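Local structure of ABC-type amino acid transport system, permease component (Caldanaerobacter subterraneus subsp. tengcongensis MB4, 4YMU) at residues 3-8 and 189-194. The protein probably forms, as a pair of copies, the membrane-spanning part of an ABC importer that carries amino acids such as arginine into the cell. Numbering follows the deposited sequence.
Sequences VDFLSM and YIIIAA
Phe5 lays the rim of its ring against two successive isoleucines of the helix that begins at residue 186. Its CE1 lies 3.9 Å from CG1 of Ile191, which sits at the ring edge near the ring plane. CZ meets CB of Ile190 at 3.9 Å, also in plane at the edge, while CG2 of Ile190 approaches obliquely. A flat, wide ring suits this place because it can span two neighbouring beta-branched side chains at once. CG of Phe5 stands anti to its own carbonyl carbon (chi1 -82°), which carries the ring across to the helix. Ile191 extends along its CG1–CD1 branch (chi2 -170°), placing CD1 3.4 Å from CG of Met8; the CB–CG part of this unbranched side chain meets the methyl, and the bends at chi2 and chi3 belong to the sulfur end beyond. With an alanine in place of Phe5 the ring would be gone, and Ile190 and CG1 of Ile191 would probably lose this one apolar partner, leaving mainly the Met8 contact. The turn bearing Phe5 and Met8 is fastened by Asp4, whose OD1 accepts from N of Ser7 at 2.6 Å, a capping bond. Phe15 of helix 12-44 touches both Met8 and Ile191, and Ile190 also packs on Leu73 of the second subunit. The contact is thus a short, capped N-terminal helical turn resting near the start of helix 186-214 in a permease of the HisMQ type, away from the arginine pocket.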
ATOM      1  N   VAL C   3       4.067   5.513  49.404  1.00114.52           N
ATOM      2  CA  VAL C   3       5.096   5.182  48.406  1.00117.03           C
ATOM      3  C   VAL C   3       6.508   5.601  48.843  1.00115.36           C
ATOM      4  O   VAL C   3       6.694   6.665  49.427  1.00122.09           O
ATOM      5  CB  VAL C   3       4.733   5.703  46.963  1.00105.73           C
ATOM      6  CG1 VAL C   3       3.442   6.501  46.977  1.00101.11           C
ATOM      7  CG2 VAL C   3       5.874   6.508  46.345  1.00 95.04           C
ATOM      8  N   ASP C   4       7.489   4.743  48.579  1.00111.62           N
ATOM      9  CA  ASP C   4       8.870   5.003  48.968  1.00117.57           C
ATOM     10  C   ASP C   4       9.785   4.453  47.888  1.00116.44           C
ATOM     11  O   ASP C   4      10.159   3.279  47.925  1.00120.26           O
ATOM     12  CB  ASP C   4       9.173   4.325  50.314  1.00125.20           C
ATOM     13  CG  ASP C   4      10.583   4.630  50.849  1.00130.73           C
ATOM     14  OD1 ASP C   4      11.557   4.699  50.065  1.00135.56           O
ATOM     15  OD2 ASP C   4      10.718   4.789  52.083  1.00130.61           O
ATOM     16  N   PHE C   5      10.166   5.292  46.933  1.00110.84           N
ATOM     17  CA  PHE C   5      11.023   4.821  45.851  1.00108.22           C
ATOM     18  C   PHE C   5      12.492   4.751  46.279  1.00111.94           C
ATOM     19  O   PHE C   5      13.291   4.014  45.696  1.00106.00           O
ATOM     20  CB  PHE C   5      10.829   5.658  44.578  1.00100.09           C
ATOM     21  CG  PHE C   5       9.634   5.240  43.759  1.00 96.92           C
ATOM     22  CD1 PHE C   5       9.709   4.147  42.908  1.00 95.99           C
ATOM     23  CD2 PHE C   5       8.431   5.922  43.856  1.00 96.71           C
ATOM     24  CE1 PHE C   5       8.603   3.756  42.157  1.00 93.95           C
ATOM     25  CE2 PHE C   5       7.321   5.531  43.110  1.00 92.85           C
ATOM     26  CZ  PHE C   5       7.405   4.451  42.265  1.00 91.39           C
ATOM     27  N   LEU C   6      12.846   5.495  47.320  1.00116.87           N
ATOM     28  CA  LEU C   6      14.235   5.510  47.762  1.00118.27           C
ATOM     29  C   LEU C   6      14.621   4.151  48.334  1.00120.52           C
ATOM     30  O   LEU C   6      15.741   3.674  48.135  1.00119.25           O
ATOM     31  CB  LEU C   6      14.465   6.606  48.804  1.00118.00           C
ATOM     32  CG  LEU C   6      14.235   8.057  48.374  1.00118.13           C
ATOM     33  CD1 LEU C   6      12.745   8.437  48.398  1.00114.44           C
ATOM     34  CD2 LEU C   6      15.066   9.001  49.231  1.00120.89           C
ATOM     35  N   SER C   7      13.675   3.527  49.033  1.00122.89           N
ATOM     36  CA  SER C   7      13.872   2.198  49.608  1.00119.14           C
ATOM     37  C   SER C   7      14.202   1.192  48.524  1.00118.11           C
ATOM     38  O   SER C   7      14.837   0.168  48.777  1.00120.25           O
ATOM     39  CB  SER C   7      12.606   1.765  50.344  1.00120.00           C
ATOM     40  OG  SER C   7      11.467   1.931  49.513  1.00121.35           O
ATOM     41  N   MET C   8      13.755   1.511  47.313  1.00116.81           N
ATOM     42  CA  MET C   8      13.923   0.674  46.138  1.00101.48           C
ATOM     43  C   MET C   8      15.341   0.753  45.584  1.00 97.72           C
ATOM     44  O   MET C   8      15.812  -0.194  44.947  1.00 92.67           O
ATOM     45  CB  MET C   8      12.911   1.106  45.082  1.00 94.02           C
ATOM     46  CG  MET C   8      12.226  -0.012  44.340  1.00103.93           C
ATOM     47  SD  MET C   8      11.659  -1.369  45.359  1.00111.54           S
ATOM     48  CE  MET C   8      10.643  -0.488  46.541  1.00126.64           C
ATOM     49  N   TYR C 189       7.182  -2.486  40.606  1.00 88.86           N
ATOM     50  CA  TYR C 189       6.464  -2.711  39.368  1.00 83.52           C
ATOM     51  C   TYR C 189       6.555  -1.468  38.491  1.00 90.43           C
ATOM     52  O   TYR C 189       6.842  -1.580  37.306  1.00 86.57           O
ATOM     53  CB  TYR C 189       5.005  -3.105  39.623  1.00 76.43           C
ATOM     54  CG  TYR C 189       4.837  -4.592  39.796  1.00 88.66           C
ATOM     55  CD1 TYR C 189       5.439  -5.481  38.914  1.00 81.45           C
ATOM     56  CD2 TYR C 189       4.125  -5.117  40.881  1.00 98.39           C
ATOM     57  CE1 TYR C 189       5.295  -6.850  39.076  1.00 93.37           C
ATOM     58  CE2 TYR C 189       3.988  -6.486  41.063  1.00 91.21           C
ATOM     59  CZ  TYR C 189       4.578  -7.350  40.166  1.00 98.51           C
ATOM     60  OH  TYR C 189       4.451  -8.716  40.340  1.00 93.13           O
ATOM     61  N   ILE C 190       6.303  -0.293  39.069  1.00 87.92           N
ATOM     62  CA  ILE C 190       6.502   0.956  38.348  1.00 86.87           C
ATOM     63  C   ILE C 190       7.910   1.009  37.761  1.00 95.21           C
ATOM     64  O   ILE C 190       8.086   1.266  36.567  1.00 91.95           O
ATOM     65  CB  ILE C 190       6.298   2.167  39.242  1.00 82.56           C
ATOM     66  CG1 ILE C 190       4.821   2.301  39.621  1.00 85.99           C
ATOM     67  CG2 ILE C 190       6.808   3.403  38.559  1.00 76.41           C
ATOM     68  CD1 ILE C 190       3.908   2.643  38.470  1.00 81.28           C
ATOM     69  N   ILE C 191       8.910   0.731  38.593  1.00 99.32           N
ATOM     70  CA  ILE C 191      10.301   0.759  38.137  1.00100.86           C
ATOM     71  C   ILE C 191      10.554  -0.216  36.991  1.00101.61           C
ATOM     72  O   ILE C 191      11.257   0.096  36.025  1.00 98.14           O
ATOM     73  CB  ILE C 191      11.266   0.465  39.302  1.00 95.27           C
ATOM     74  CG1 ILE C 191      11.253   1.634  40.283  1.00 90.26           C
ATOM     75  CG2 ILE C 191      12.683   0.194  38.804  1.00 91.20           C
ATOM     76  CD1 ILE C 191      12.342   1.550  41.312  1.00102.30           C
ATOM     77  N   ILE C 192       9.986  -1.407  37.105  1.00103.64           N
ATOM     78  CA  ILE C 192      10.165  -2.428  36.076  1.00 97.66           C
ATOM     79  C   ILE C 192       9.477  -2.026  34.763  1.00 90.31           C
ATOM     80  O   ILE C 192      10.062  -2.145  33.693  1.00 82.01           O
ATOM     81  CB  ILE C 192       9.653  -3.798  36.561  1.00 93.74           C
ATOM     82  CG1 ILE C 192      10.584  -4.371  37.635  1.00 95.26           C
ATOM     83  CG2 ILE C 192       9.522  -4.768  35.406  1.00 92.08           C
ATOM     84  CD1 ILE C 192       9.941  -5.466  38.461  1.00 86.75           C
ATOM     85  N   ALA C 193       8.235  -1.556  34.861  1.00 88.59           N
ATOM     86  CA  ALA C 193       7.501  -1.051  33.712  1.00 91.91           C
ATOM     87  C   ALA C 193       8.355   0.004  33.018  1.00 98.79           C
ATOM     88  O   ALA C 193       8.623  -0.112  31.831  1.00 93.61           O
ATOM     89  CB  ALA C 193       6.163  -0.468  34.133  1.00 83.98           C
ATOM     90  N   ALA C 194       8.819   0.991  33.784  1.00103.01           N
ATOM     91  CA  ALA C 194       9.720   2.022  33.277  1.00 96.68           C
ATOM     92  C   ALA C 194      10.925   1.428  32.539  1.00100.48           C
ATOM     93  O   ALA C 194      11.269   1.887  31.448  1.00100.40           O
ATOM     94  CB  ALA C 194      10.178   2.934  34.398  1.00 83.41           C
TER